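PDB 3EKI: high affinity transport system protein p37 from Mycoplasma hyorhinis, which binds thiamine diphosphate and serves as the extracytoplasmic lipoprotein of a high-affinity transport system in the mycoplasma membrane. Local coordinates for residues V131-L134 with K135-G139; I387-F390 with Q391-I394. All coordinates share one frame; numbering follows the deposited sequence.

Interaction 1 of 2, residues V131-L134 with K135-G139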
ATOM      1  N   VAL A 131      10.064   8.373  -0.617  1.00  7.36           N
ATOM      2  CA  VAL A 131      11.464   8.271  -0.998  1.00  9.10           C
ATOM      3  C   VAL A 131      11.718   9.166  -2.202  1.00 13.75           C
ATOM      4  O   VAL A 131      12.681   9.933  -2.225  1.00 11.25           O
ATOM      5  CB  VAL A 131      11.859   6.803  -1.297  1.00  8.01           C
ATOM      6  CG1 VAL A 131      13.204   6.709  -2.011  1.00  8.98           C
ATOM      7  CG2 VAL A 131      11.878   5.990  -0.002  1.00  7.92           C
ATOM      8  N   GLU A 132      10.853   9.109  -3.213  1.00 12.86           N
ATOM      9  CA  GLU A 132      11.052   9.922  -4.421  1.00 11.84           C
ATOM     10  C   GLU A 132      10.943  11.410  -4.078  1.00 16.26           C
ATOM     11  O   GLU A 132      11.633  12.272  -4.632  1.00 14.33           O
ATOM     12  CB  GLU A 132      10.050   9.538  -5.487  1.00 16.08           C
ATOM     13  CG  GLU A 132      10.082   8.123  -6.027  1.00 16.29           C
ATOM     14  CD  GLU A 132      11.296   7.784  -6.867  1.00 22.82           C
ATOM     15  OE1 GLU A 132      12.003   8.735  -7.262  1.00 24.56           O
ATOM     16  OE2 GLU A 132      11.541   6.583  -7.136  1.00 22.41           O
ATOM     17  N   PHE A 133      10.061  11.755  -3.133  1.00 13.72           N
ATOM     18  CA  PHE A 133       9.918  13.169  -2.766  1.00 12.30           C
ATOM     19  C   PHE A 133      11.185  13.658  -2.078  1.00 13.14           C
ATOM     20  O   PHE A 133      11.703  14.745  -2.344  1.00 15.33           O
ATOM     21  CB  PHE A 133       8.698  13.339  -1.856  1.00 12.56           C
ATOM     22  CG  PHE A 133       8.491  14.758  -1.348  1.00 10.79           C
ATOM     23  CD1 PHE A 133       7.819  15.687  -2.112  1.00 12.05           C
ATOM     24  CD2 PHE A 133       8.959  15.143  -0.107  1.00 13.51           C
ATOM     25  CE1 PHE A 133       7.618  16.984  -1.661  1.00 13.34           C
ATOM     26  CE2 PHE A 133       8.772  16.450   0.357  1.00 10.89           C
ATOM     27  CZ  PHE A 133       8.085  17.354  -0.413  1.00 10.78           C
ATOM     28  N   LEU A 134      11.696  12.842  -1.157  1.00 11.32           N
ATOM     29  CA  LEU A 134      12.887  13.241  -0.406  1.00 11.33           C
ATOM     30  C   LEU A 134      14.147  13.221  -1.260  1.00 19.43           C
ATOM     31  O   LEU A 134      15.102  13.944  -0.971  1.00 17.95           O
ATOM     32  CB  LEU A 134      12.998  12.367   0.840  1.00 11.07           C
ATOM     33  CG  LEU A 134      12.050  12.767   1.968  1.00 11.69           C
ATOM     34  CD1 LEU A 134      12.039  11.734   3.079  1.00 15.30           C
ATOM     35  CD2 LEU A 134      12.446  14.116   2.562  1.00 14.47           C
ATOM     36  N   LYS A 135      14.180  12.430  -2.332  1.00 17.70           N
ATOM     37  CA  LYS A 135      15.305  12.487  -3.263  1.00 18.34           C
ATOM     38  C   LYS A 135      15.411  13.884  -3.865  1.00 19.61           C
ATOM     39  O   LYS A 135      16.494  14.431  -4.022  1.00 25.78           O
ATOM     40  CB  LYS A 135      15.121  11.429  -4.350  1.00 23.15           C
ATOM     41  CG  LYS A 135      16.410  10.790  -4.826  1.00 42.28           C
ATOM     42  CD  LYS A 135      16.262   9.298  -5.081  1.00 56.58           C
ATOM     43  CE  LYS A 135      17.411   8.730  -5.896  1.00 65.77           C
ATOM     44  NZ  LYS A 135      18.710   9.426  -5.677  1.00 76.01           N
ATOM     45  N   ASN A 136      14.252  14.460  -4.174  1.00 21.15           N
ATOM     46  CA  ASN A 136      14.125  15.771  -4.762  1.00 16.23           C
ATOM     47  C   ASN A 136      14.276  16.866  -3.702  1.00 26.32           C
ATOM     48  O   ASN A 136      14.670  17.990  -4.023  1.00 35.21           O
ATOM     49  CB  ASN A 136      12.759  15.933  -5.432  1.00 19.21           C
ATOM     50  CG  ASN A 136      12.567  15.049  -6.647  1.00 38.56           C
ATOM     51  OD1 ASN A 136      13.510  14.775  -7.394  1.00 37.52           O
ATOM     52  ND2 ASN A 136      11.328  14.604  -6.841  1.00 49.41           N
ATOM     53  N   ASN A 137      13.946  16.555  -2.456  1.00 18.14           N
ATOM     54  CA  ASN A 137      13.894  17.570  -1.400  1.00 18.55           C
ATOM     55  C   ASN A 137      14.526  17.071  -0.114  1.00 17.53           C
ATOM     56  O   ASN A 137      13.825  16.876   0.890  1.00 16.20           O
ATOM     57  CB  ASN A 137      12.436  17.954  -1.129  1.00 19.10           C
ATOM     58  CG  ASN A 137      11.642  18.371  -2.337  1.00 26.15           C
ATOM     59  OD1 ASN A 137      10.915  17.586  -2.960  1.00 25.01           O
ATOM     60  ND2 ASN A 137      11.750  19.649  -2.685  1.00 21.33           N
ATOM     61  N   PRO A 138      15.833  16.825  -0.113  1.00 19.92           N
ATOM     62  CA  PRO A 138      16.453  16.073   0.977  1.00 15.81           C
ATOM     63  C   PRO A 138      16.339  16.802   2.321  1.00 15.57           C
ATOM     64  O   PRO A 138      16.584  18.001   2.410  1.00 20.37           O
ATOM     65  CB  PRO A 138      17.914  15.906   0.578  1.00 20.92           C
ATOM     66  CG  PRO A 138      18.054  16.509  -0.767  1.00 27.70           C
ATOM     67  CD  PRO A 138      16.803  17.237  -1.142  1.00 24.97           C
ATOM     68  N   GLY A 139      15.970  16.047   3.331  1.00 17.70           N
ATOM     69  CA  GLY A 139      15.773  16.376   4.710  1.00 20.47           C
ATOM     70  C   GLY A 139      14.699  17.391   5.007  1.00 23.97           C
ATOM     71  O   GLY A 139      14.702  17.933   6.125  1.00 21.81           O
TER
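The amide of K135 donates to V131 O, with K135 N at 2.9 Å from V131 O, and this is the last well-formed backbone bond before the helix ends. After it the hydrogen bonds are weak: N136 N to E132 O is long, and N137 N is shared between F133 O, 2.9 Å from N137 N, and L134 O, both weak and strongly bent; F133 O also takes a weak bond from N136 N. N137 is the first residue to leave helical torsions. P138 has no N-H to give, and L134 O, already the acceptor of the weak bond from N137 N, also meets P138 CA at 3.2 Å in a CA-H...O contact; the ring carbon P138 CD also lies against this oxygen.

Two side chains reach along the helix to the turn. With CG anti to the backbone N (chi1 177°), F133 extends its ring toward the C-terminal end of the helix, where one end of the N137 amide lies over one ring face, offset toward the rim, the two planes 32° apart. N137 CG is 4.2 Å from F133 CZ. L110, N111 and S114 of helix 106-115 also pack on this ring. L134 instead brings its CD2 branch to the outgoing backbone, 3.5 Å from N137 O and 4.1 Å from G139 N.

E132 OE2 is hydrogen-bonded to Y398 OH of helix 390-402, and K135 NZ stays 6.9 Å from E132 OE1, too far for a salt bridge. Strongly bent last bonds with a proline just beyond them mark a helix C-terminus, here that of helix 127-136, and G139, at positive phi, belongs to the turn toward strand 141-152.

Interaction 2 of 2, residues I387-F390 with Q391-I394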
ATOM      1  N   ILE A 387      11.470   4.314  13.077  1.00 10.32           N
ATOM      2  CA  ILE A 387      12.548   4.263  12.090  1.00 12.48           C
ATOM      3  C   ILE A 387      13.861   4.702  12.727  1.00 14.75           C
ATOM      4  O   ILE A 387      13.915   5.818  13.220  1.00 16.01           O
ATOM      5  CB  ILE A 387      12.226   5.117  10.861  1.00 13.51           C
ATOM      6  CG1 ILE A 387      10.968   4.555  10.188  1.00 13.35           C
ATOM      7  CG2 ILE A 387      13.423   5.223   9.937  1.00 14.20           C
ATOM      8  CD1 ILE A 387      10.506   5.182   8.923  1.00 14.98           C
ATOM      9  N   ASP A 388      14.830   3.805  12.708  1.00 12.17           N
ATOM     10  CA  ASP A 388      16.127   4.095  13.324  1.00 11.68           C
ATOM     11  C   ASP A 388      17.107   4.644  12.299  1.00 19.76           C
ATOM     12  O   ASP A 388      18.026   5.393  12.644  1.00 20.21           O
ATOM     13  CB  ASP A 388      16.649   2.806  13.975  1.00 21.64           C
ATOM     14  CG  ASP A 388      15.682   2.205  14.978  1.00 34.27           C
ATOM     15  OD1 ASP A 388      15.364   2.863  15.989  1.00 35.33           O
ATOM     16  OD2 ASP A 388      15.226   1.059  14.777  1.00 32.02           O
ATOM     17  N   ASN A 389      16.910   4.273  11.030  1.00 15.97           N
ATOM     18  CA  ASN A 389      17.777   4.645   9.928  1.00 12.69           C
ATOM     19  C   ASN A 389      16.972   4.632   8.617  1.00  9.34           C
ATOM     20  O   ASN A 389      16.798   3.544   8.062  1.00 13.82           O
ATOM     21  CB  ASN A 389      18.945   3.677   9.805  1.00 16.88           C
ATOM     22  CG  ASN A 389      19.971   4.142   8.795  1.00 23.58           C
ATOM     23  OD1 ASN A 389      19.646   4.822   7.817  1.00 18.43           O
ATOM     24  ND2 ASN A 389      21.228   3.771   9.042  1.00 32.00           N
ATOM     25  N   PHE A 390      16.528   5.793   8.207  1.00 11.32           N
ATOM     26  CA  PHE A 390      15.647   5.874   7.050  1.00 10.93           C
ATOM     27  C   PHE A 390      16.347   5.398   5.781  1.00 10.78           C
ATOM     28  O   PHE A 390      15.729   4.700   4.976  1.00 11.08           O
ATOM     29  CB  PHE A 390      15.164   7.294   6.865  1.00 12.65           C
ATOM     30  CG  PHE A 390      14.230   7.515   5.682  1.00  9.79           C
ATOM     31  CD1 PHE A 390      12.932   7.061   5.749  1.00  9.18           C
ATOM     32  CD2 PHE A 390      14.631   8.173   4.538  1.00 10.06           C
ATOM     33  CE1 PHE A 390      12.037   7.272   4.724  1.00 12.46           C
ATOM     34  CE2 PHE A 390      13.756   8.397   3.495  1.00  8.33           C
ATOM     35  CZ  PHE A 390      12.449   7.938   3.578  1.00  8.60           C
ATOM     36  N   GLN A 391      17.608   5.769   5.616  1.00 10.44           N
ATOM     37  CA  GLN A 391      18.294   5.328   4.397  1.00 12.22           C
ATOM     38  C   GLN A 391      18.366   3.824   4.261  1.00 15.70           C
ATOM     39  O   GLN A 391      18.138   3.226   3.189  1.00 13.79           O
ATOM     40  CB  GLN A 391      19.703   5.938   4.346  1.00 14.34           C
ATOM     41  CG  GLN A 391      20.461   5.378   3.147  1.00 19.10           C
ATOM     42  CD  GLN A 391      20.027   6.054   1.855  1.00 25.89           C
ATOM     43  OE1 GLN A 391      19.352   7.090   1.871  1.00 19.51           O
ATOM     44  NE2 GLN A 391      20.438   5.448   0.738  1.00 22.45           N
ATOM     45  N   LYS A 392      18.685   3.146   5.353  1.00 11.55           N
ATOM     46  CA  LYS A 392      18.820   1.699   5.376  1.00 13.12           C
ATOM     47  C   LYS A 392      17.506   0.932   5.360  1.00 15.72           C
ATOM     48  O   LYS A 392      17.313  -0.035   4.620  1.00 15.36           O
ATOM     49  CB  LYS A 392      19.573   1.329   6.656  1.00 20.65           C
ATOM     50  CG  LYS A 392      19.907  -0.130   6.861  1.00 32.17           C
ATOM     51  CD  LYS A 392      21.110  -0.357   7.764  1.00 46.18           C
ATOM     52  CE  LYS A 392      22.128   0.773   7.772  1.00 44.46           C
ATOM     53  NZ  LYS A 392      23.408   0.411   8.446  1.00 58.77           N
ATOM     54  N   GLU A 393      16.557   1.391   6.177  1.00 13.15           N
ATOM     55  CA  GLU A 393      15.345   0.672   6.389  1.00 11.35           C
ATOM     56  C   GLU A 393      14.283   0.948   5.322  1.00 12.30           C
ATOM     57  O   GLU A 393      13.418   0.160   5.115  1.00 10.35           O
ATOM     58  CB  GLU A 393      14.771   1.055   7.754  1.00 10.68           C
ATOM     59  CG  GLU A 393      15.479   0.421   8.916  1.00 17.84           C
ATOM     60  CD  GLU A 393      14.825   0.801  10.188  1.00 22.56           C
ATOM     61  OE1 GLU A 393      14.018   0.022  10.648  1.00 39.19           O
ATOM     62  OE2 GLU A 393      15.018   1.910  10.548  1.00 23.27           O
ATOM     63  N   ILE A 394      14.369   2.090   4.679  1.00  9.80           N
ATOM     64  CA  ILE A 394      13.360   2.448   3.702  1.00  5.99           C
ATOM     65  C   ILE A 394      13.967   2.677   2.316  1.00 10.02           C
ATOM     66  O   ILE A 394      13.542   2.107   1.403  1.00  8.52           O
ATOM     67  CB  ILE A 394      12.540   3.721   4.092  1.00  9.14           C
ATOM     68  CG1 ILE A 394      12.033   3.613   5.513  1.00 11.18           C
ATOM     69  CG2 ILE A 394      11.355   3.953   3.167  1.00 10.95           C
ATOM     70  CD1 ILE A 394      11.086   2.574   5.706  1.00 10.94           C
TER
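The backbone enters helix 390-402 here, with E393 N donating to N389 O at 2.9 Å and I394 N donating to F390 O at 3.0 Å, while a wider, pi-type turn spans 391-394.

Side chains complete the helix start from both directions. N389, at the N-cap, turns its amide forward through a first torsion of -172°, and its OD1 accepts from K392 N at 3.1 Å. That bond is nearly straight at the hydrogen, yet the donor stands well above the carbonyl plane rather than on a lone pair. The aliphatic chain of K392 lies obliquely across the N389 amide, K392 CE 3.4 Å from N389 ND2.

E393 reaches back the other way. Its OE2 is gripped by two backbone amides: D388 N, 2.9 Å from E393 OE2, meets the syn lone pair, and N389 N, at 3.1 Å from the same oxygen, comes almost in line with the C-O bond. These donors would favour the charged carboxylate, although the nearby D388 carboxylate probably offsets some of that gain.

Apart from these polar bonds, F390 and I394 pack obliquely, F390 CD1 3.6 Å from I394 CG1, and I387 CD1 adds to the same apolar patch. The N-cap side chain takes the N3 amide (K392), while the N4 side chain (E393) returns to the N-cap amide: a variant of the capping box, one residue late, with D388 N bound as well.

Interaction 1 comes first along the chain, at the C-terminal end of helix 127-136; interaction 2 follows much later, at the N-terminal start of helix 390-402. Their centres nonetheless lie only about 14 Å apart, on the same side of the chain's centre, and they touch: L134 CD1 lies 3.8 Å from F390 CE2, and V131 CG2 lies 3.8 Å from I394 CG2. One helix ending and another beginning thus share an apolar seam, flanked by strand 141-152 of the antiparallel sheet, whose P143 meets both L134 and F390. In this protein of the periplasmic-binding-protein clan the seam lies away from the thiamine diphosphate, E132 being about 9 Å and I394 about 11 Å from it by their side chains.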